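PDB 7CZO: uncharacterized protein HI_0666 from Haemophilus influenzae, which is of unknown function but corresponds to the N-terminal domain of a HipA toxin, probably part of a HipBA toxin-antitoxin system with an unusual three-component regulatory mechanism. Local coordinates for residues E15-L20 and P33-I38; R86-N91 and A98-E103. All blocks are in the same frame, centred on the assembly; numbering follows the deposited sequence.

Interaction 1: E15-L20 and P33-I38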
loop_
_atom_site.group_PDB
_atom_site.type_symbol
_atom_site.label_atom_id
_atom_site.label_comp_id
_atom_site.label_asym_id
_atom_site.label_seq_id
_atom_site.Cartn_x
_atom_site.Cartn_y
_atom_site.Cartn_z
ATOM N N GLU A 15 -14.599 4.308 0.155
ATOM C CA GLU A 15 -14.888 3.387 1.250
ATOM C C GLU A 15 -13.637 2.658 1.750
ATOM O O GLU A 15 -12.915 2.062 0.958
ATOM C CB GLU A 15 -15.904 2.324 0.787
ATOM C CG GLU A 15 -17.134 2.861 0.068
ATOM C CD GLU A 15 -18.006 3.756 0.942
ATOM O OE1 GLU A 15 -18.277 3.396 2.118
ATOM O OE2 GLU A 15 -18.436 4.816 0.436
ATOM N N PHE A 16 -13.422 2.699 3.063
ATOM C CA PHE A 16 -12.405 1.915 3.751
ATOM C C PHE A 16 -12.621 0.459 3.428
ATOM O O PHE A 16 -13.689 -0.062 3.731
ATOM C CB PHE A 16 -12.541 2.115 5.265
ATOM C CG PHE A 16 -11.571 1.336 6.090
ATOM C CD1 PHE A 16 -10.275 1.086 5.650
ATOM C CD2 PHE A 16 -11.933 0.895 7.344
ATOM C CE1 PHE A 16 -9.375 0.380 6.438
ATOM C CE2 PHE A 16 -11.037 0.193 8.142
ATOM C CZ PHE A 16 -9.754 -0.065 7.688
ATOM N N ILE A 17 -11.626 -0.180 2.794
ATOM C CA ILE A 17 -11.733 -1.598 2.445
ATOM C C ILE A 17 -10.704 -2.513 3.139
ATOM O O ILE A 17 -10.864 -3.737 3.094
ATOM C CB ILE A 17 -11.616 -1.818 0.932
ATOM C CG1 ILE A 17 -10.189 -1.573 0.469
ATOM C CG2 ILE A 17 -12.544 -0.898 0.182
ATOM C CD1 ILE A 17 -9.952 -1.827 -1.004
ATOM N N GLY A 18 -9.645 -1.962 3.749
ATOM C CA GLY A 18 -8.620 -2.825 4.367
ATOM C C GLY A 18 -7.336 -2.135 4.783
ATOM O O GLY A 18 -7.294 -0.917 4.858
ATOM N N LEU A 19 -6.269 -2.906 4.999
ATOM C CA LEU A 19 -5.065 -2.387 5.689
ATOM C C LEU A 19 -3.809 -2.889 5.022
ATOM O O LEU A 19 -3.679 -4.066 4.770
ATOM C CB LEU A 19 -5.038 -2.857 7.141
ATOM C CG LEU A 19 -6.190 -2.379 8.024
ATOM C CD1 LEU A 19 -6.342 -3.296 9.224
ATOM C CD2 LEU A 19 -5.947 -0.936 8.454
ATOM N N LEU A 20 -2.870 -2.008 4.729
ATOM C CA LEU A 20 -1.642 -2.438 4.094
ATOM C C LEU A 20 -0.538 -2.118 5.087
ATOM O O LEU A 20 -0.415 -0.959 5.496
ATOM C CB LEU A 20 -1.460 -1.683 2.790
ATOM C CG LEU A 20 -0.117 -1.865 2.109
ATOM C CD1 LEU A 20 0.028 -3.235 1.504
ATOM C CD2 LEU A 20 0.024 -0.807 1.034
ATOM N N PRO A 33 -13.156 -7.405 7.375
ATOM C CA PRO A 33 -13.959 -8.638 7.417
ATOM C C PRO A 33 -15.377 -8.455 6.879
ATOM O O PRO A 33 -15.954 -9.410 6.357
ATOM C CB PRO A 33 -13.992 -8.997 8.899
ATOM C CG PRO A 33 -13.179 -7.955 9.612
ATOM C CD PRO A 33 -12.981 -6.801 8.703
ATOM N N ASP A 34 -15.929 -7.246 6.999
ATOM C CA ASP A 34 -17.268 -6.958 6.467
ATOM C C ASP A 34 -17.230 -6.375 5.082
ATOM O O ASP A 34 -18.245 -5.830 4.640
ATOM C CB ASP A 34 -18.013 -5.903 7.293
ATOM C CG ASP A 34 -17.851 -6.083 8.747
ATOM O OD1 ASP A 34 -18.317 -7.124 9.266
ATOM O OD2 ASP A 34 -17.256 -5.161 9.347
ATOM N N TYR A 35 -16.070 -6.400 4.430
ATOM C CA TYR A 35 -15.980 -5.890 3.082
ATOM C C TYR A 35 -16.302 -7.028 2.172
ATOM O O TYR A 35 -15.487 -7.934 1.930
ATOM C CB TYR A 35 -14.616 -5.295 2.747
ATOM C CG TYR A 35 -14.590 -4.642 1.379
ATOM C CD1 TYR A 35 -15.126 -3.363 1.191
ATOM C CD2 TYR A 35 -14.028 -5.289 0.275
ATOM C CE1 TYR A 35 -15.099 -2.743 -0.048
ATOM C CE2 TYR A 35 -14.011 -4.682 -0.976
ATOM C CZ TYR A 35 -14.545 -3.396 -1.136
ATOM O OH TYR A 35 -14.551 -2.766 -2.383
ATOM N N GLN A 36 -17.556 -7.020 1.768
ATOM C CA GLN A 36 -17.978 -7.647 0.557
ATOM C C GLN A 36 -18.151 -6.403 -0.293
ATOM O O GLN A 36 -18.680 -5.387 0.183
ATOM C CB GLN A 36 -19.278 -8.428 0.761
ATOM C CG GLN A 36 -19.502 -9.514 -0.286
ATOM C CD GLN A 36 -20.102 -9.002 -1.602
ATOM O OE1 GLN A 36 -20.177 -7.791 -1.864
ATOM N NE2 GLN A 36 -20.541 -9.938 -2.438
ATOM N N GLY A 37 -17.669 -6.469 -1.529
ATOM C CA GLY A 37 -17.547 -5.282 -2.354
ATOM C C GLY A 37 -16.629 -5.601 -3.516
ATOM O O GLY A 37 -16.156 -6.758 -3.670
ATOM N N ILE A 38 -16.377 -4.592 -4.349
ATOM C CA ILE A 38 -15.616 -4.837 -5.577
ATOM C C ILE A 38 -14.158 -5.033 -5.192
ATOM O O ILE A 38 -13.621 -4.260 -4.369
ATOM C CB ILE A 38 -15.800 -3.702 -6.607
ATOM C CG1 ILE A 38 -15.112 -4.079 -7.915
ATOM C CG2 ILE A 38 -15.317 -2.351 -6.089
ATOM C CD1 ILE A 38 -15.301 -3.053 -9.020
#
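Ile-17, which together with Gly-18 faces Val-10 as a classic beta bulge in strand 15-22, packs against the ring of Tyr-35 in the loop that follows strand 27-31. The contact is a CH-pi interaction: Ile-17 CB stands over the centre of the Tyr-35 ring, 3.8 Å from its centroid and only 12° off its normal. The two side chains run alongside each other in the same direction. With CG of Tyr-35 anti to its own backbone N (chi1 -174°), the ring reaches back between the strand and its own loop. Its opposite face carries Gly-37 CA, 3.7 Å above the plane and displaced toward the rim. At the edge, Tyr-35 OH donates a hydrogen bond of 2.7 Å to Ile-38 O, which anchors the phenol end and closes the loop on itself. The backbone of Ile-17 is bonded to Val-10 of strand 7-12 and, on the other side, to Asn-32 just beyond strand 27-31. Leu-12 and Leu-40 also touch the isoleucine, and Ile-46 meets Tyr-35, where the loop after strand 27-31 packs beside the first half of strand 15-22.

Interaction 2: R86-N91 and A98-E103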
loop_
_atom_site.group_PDB
_atom_site.type_symbol
_atom_site.label_atom_id
_atom_site.label_comp_id
_atom_site.label_asym_id
_atom_site.label_seq_id
_atom_site.Cartn_x
_atom_site.Cartn_y
_atom_site.Cartn_z
ATOM N N ARG A 86 6.774 3.880 1.419
ATOM C CA ARG A 86 6.747 5.182 2.084
ATOM C C ARG A 86 6.020 6.197 1.168
ATOM O O ARG A 86 5.197 6.971 1.618
ATOM C CB ARG A 86 8.163 5.642 2.427
ATOM C CG ARG A 86 8.268 6.548 3.644
ATOM C CD ARG A 86 9.710 7.025 3.919
ATOM N NE ARG A 86 10.769 6.120 3.426
ATOM C CZ ARG A 86 11.081 4.923 3.939
ATOM N NH1 ARG A 86 10.418 4.426 4.984
ATOM N NH2 ARG A 86 12.056 4.202 3.385
ATOM N N PHE A 87 6.304 6.164 -0.126
ATOM C CA PHE A 87 5.674 7.077 -1.042
ATOM C C PHE A 87 4.174 6.846 -1.004
ATOM O O PHE A 87 3.387 7.781 -0.807
ATOM C CB PHE A 87 6.175 6.856 -2.435
ATOM C CG PHE A 87 5.410 7.615 -3.447
ATOM C CD1 PHE A 87 5.856 8.837 -3.889
ATOM C CD2 PHE A 87 4.229 7.115 -3.944
ATOM C CE1 PHE A 87 5.127 9.555 -4.819
ATOM C CE2 PHE A 87 3.487 7.825 -4.883
ATOM C CZ PHE A 87 3.941 9.048 -5.313
ATOM N N LEU A 88 3.766 5.589 -1.125
ATOM C CA LEU A 88 2.331 5.285 -1.001
ATOM C C LEU A 88 1.735 5.948 0.229
ATOM O O LEU A 88 0.669 6.544 0.137
ATOM C CB LEU A 88 2.048 3.772 -1.009
ATOM C CG LEU A 88 2.424 3.191 -2.383
ATOM C CD1 LEU A 88 2.277 1.684 -2.384
ATOM C CD2 LEU A 88 1.620 3.850 -3.498
ATOM N N LEU A 89 2.443 5.888 1.357
ATOM C CA LEU A 89 1.934 6.459 2.606
ATOM C C LEU A 89 1.969 7.974 2.611
ATOM O O LEU A 89 1.037 8.598 3.096
ATOM C CB LEU A 89 2.727 5.948 3.783
ATOM C CG LEU A 89 2.499 4.498 4.198
ATOM C CD1 LEU A 89 3.477 4.167 5.335
ATOM C CD2 LEU A 89 1.073 4.324 4.657
ATOM N N ASN A 90 3.007 8.574 2.043
ATOM C CA ASN A 90 3.074 10.029 1.977
ATOM C C ASN A 90 2.203 10.709 0.967
ATOM O O ASN A 90 2.000 11.897 1.100
ATOM C CB ASN A 90 4.486 10.492 1.693
ATOM C CG ASN A 90 5.450 10.091 2.791
ATOM O OD1 ASN A 90 5.055 9.962 3.966
ATOM N ND2 ASN A 90 6.719 9.856 2.408
ATOM N N ASN A 91 1.700 10.007 -0.047
ATOM C CA ASN A 91 0.779 10.666 -0.962
ATOM C C ASN A 91 -0.033 9.849 -1.933
ATOM O O ASN A 91 0.154 10.024 -3.121
ATOM C CB ASN A 91 1.522 11.777 -1.754
ATOM C CG ASN A 91 2.941 11.431 -2.088
ATOM O OD1 ASN A 91 3.325 10.290 -2.146
ATOM N ND2 ASN A 91 3.719 12.443 -2.343
ATOM N N ALA A 98 -7.450 5.169 -6.060
ATOM C CA ALA A 98 -7.721 4.505 -4.767
ATOM C C ALA A 98 -6.986 5.410 -3.734
ATOM O O ALA A 98 -6.223 6.260 -4.152
ATOM C CB ALA A 98 -7.035 3.123 -4.786
ATOM N N VAL A 99 -7.132 5.235 -2.414
ATOM C CA VAL A 99 -6.469 6.139 -1.454
ATOM C C VAL A 99 -5.867 5.482 -0.152
ATOM O O VAL A 99 -6.372 4.464 0.329
ATOM C CB VAL A 99 -7.461 7.285 -1.123
ATOM C CG1 VAL A 99 -7.070 8.036 0.139
ATOM C CG2 VAL A 99 -7.523 8.269 -2.276
ATOM N N GLN A 100 -4.797 6.062 0.412
ATOM C CA GLN A 100 -4.209 5.565 1.686
ATOM C C GLN A 100 -3.860 6.634 2.655
ATOM O O GLN A 100 -3.034 7.481 2.339
ATOM C CB GLN A 100 -2.961 4.748 1.471
ATOM C CG GLN A 100 -3.295 3.632 0.531
ATOM C CD GLN A 100 -2.090 3.044 -0.069
ATOM O OE1 GLN A 100 -2.054 2.790 -1.262
ATOM N NE2 GLN A 100 -1.072 2.810 0.752
ATOM N N ILE A 101 -4.526 6.592 3.818
ATOM C CA ILE A 101 -4.210 7.460 4.923
ATOM C C ILE A 101 -3.367 6.593 5.839
ATOM O O ILE A 101 -3.760 5.507 6.215
ATOM C CB ILE A 101 -5.465 8.111 5.614
ATOM C CG1 ILE A 101 -5.032 9.320 6.475
ATOM C CG2 ILE A 101 -6.267 7.131 6.475
ATOM C CD1 ILE A 101 -6.144 9.996 7.269
ATOM N N GLN A 102 -2.172 7.068 6.145
ATOM C CA GLN A 102 -1.339 6.446 7.153
ATOM C C GLN A 102 -2.078 6.329 8.479
ATOM O O GLN A 102 -2.716 7.290 8.920
ATOM C CB GLN A 102 -0.096 7.272 7.357
ATOM C CG GLN A 102 0.913 6.580 8.226
ATOM C CD GLN A 102 2.248 7.296 8.215
ATOM O OE1 GLN A 102 3.170 6.910 8.944
ATOM N NE2 GLN A 102 2.365 8.345 7.385
ATOM N N GLU A 103 -2.006 5.139 9.083
ATOM C CA GLU A 103 -2.660 4.882 10.357
ATOM C C GLU A 103 -1.805 5.515 11.418
ATOM O O GLU A 103 -0.783 4.959 11.842
ATOM C CB GLU A 103 -2.825 3.395 10.630
ATOM C CG GLU A 103 -4.185 2.869 10.228
ATOM C CD GLU A 103 -4.491 1.491 10.796
ATOM O OE1 GLU A 103 -5.693 1.180 10.971
ATOM O OE2 GLU A 103 -3.544 0.718 11.066
#
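The carboxamide of Gln-100 meets Leu-88 across this contact, with a carbon of each of two leucines lying on opposite sides of its plane. Leu-88 CB approaches NE2 of Gln-100 to 3.7 Å on one side, and Leu-20 CD2 comes within 3.8 Å of the same NE2 on the other; both sit beyond the nitrogen and not over the middle of the group. The ring of Phe-87 meets that of Trp-68, their planes at about 50°. Gln-100 gets to the helix because its CB points that way and its chain runs extended past CG, which is anti to the carbonyl carbon (chi1 -56°).

Helix 82-91 packs across strand 98-102, an outermost strand of the five-stranded antiparallel sheet. The short axes cross at -90° with a closest approach of 6.9 Å. Further along the strand, Leu-89 brings CD2 over the backbone of Gln-102, 4.1 Å from its CA and 4.2 Å from its CB, and the two side chains cross at about a right angle. The side chains of strand and helix meet by van der Waals packing. Phe-60 of helix 58-62 touches both Leu-88 and Gln-100. The backbone of Gln-100 is hydrogen-bonded to Gly-92, whereas Val-99 and Ile-101 pair with Phe-11 and Lys-9 of strand 7-12.

In the fold
From the N terminus, strand 7-12 runs first and later becomes the neighbour of both strand 15-22 and strand 98-102. Interaction 1 closes the earlier loop: the chain turns through strand 27-31 and returns with residues 33-38 against the strand it left. Interaction 2 opens only after the helices 58-62 and 66-70 and spans the short connection between helix 82-91 and the last strand. The two are therefore in series, neither enclosing nor crossing the other. Their centres are about 16 Å apart and both reach the same sheet, where Leu-19 packs against Glu-103. Interaction 1 joins a loop to a central strand, interaction 2 a helix to an outer one.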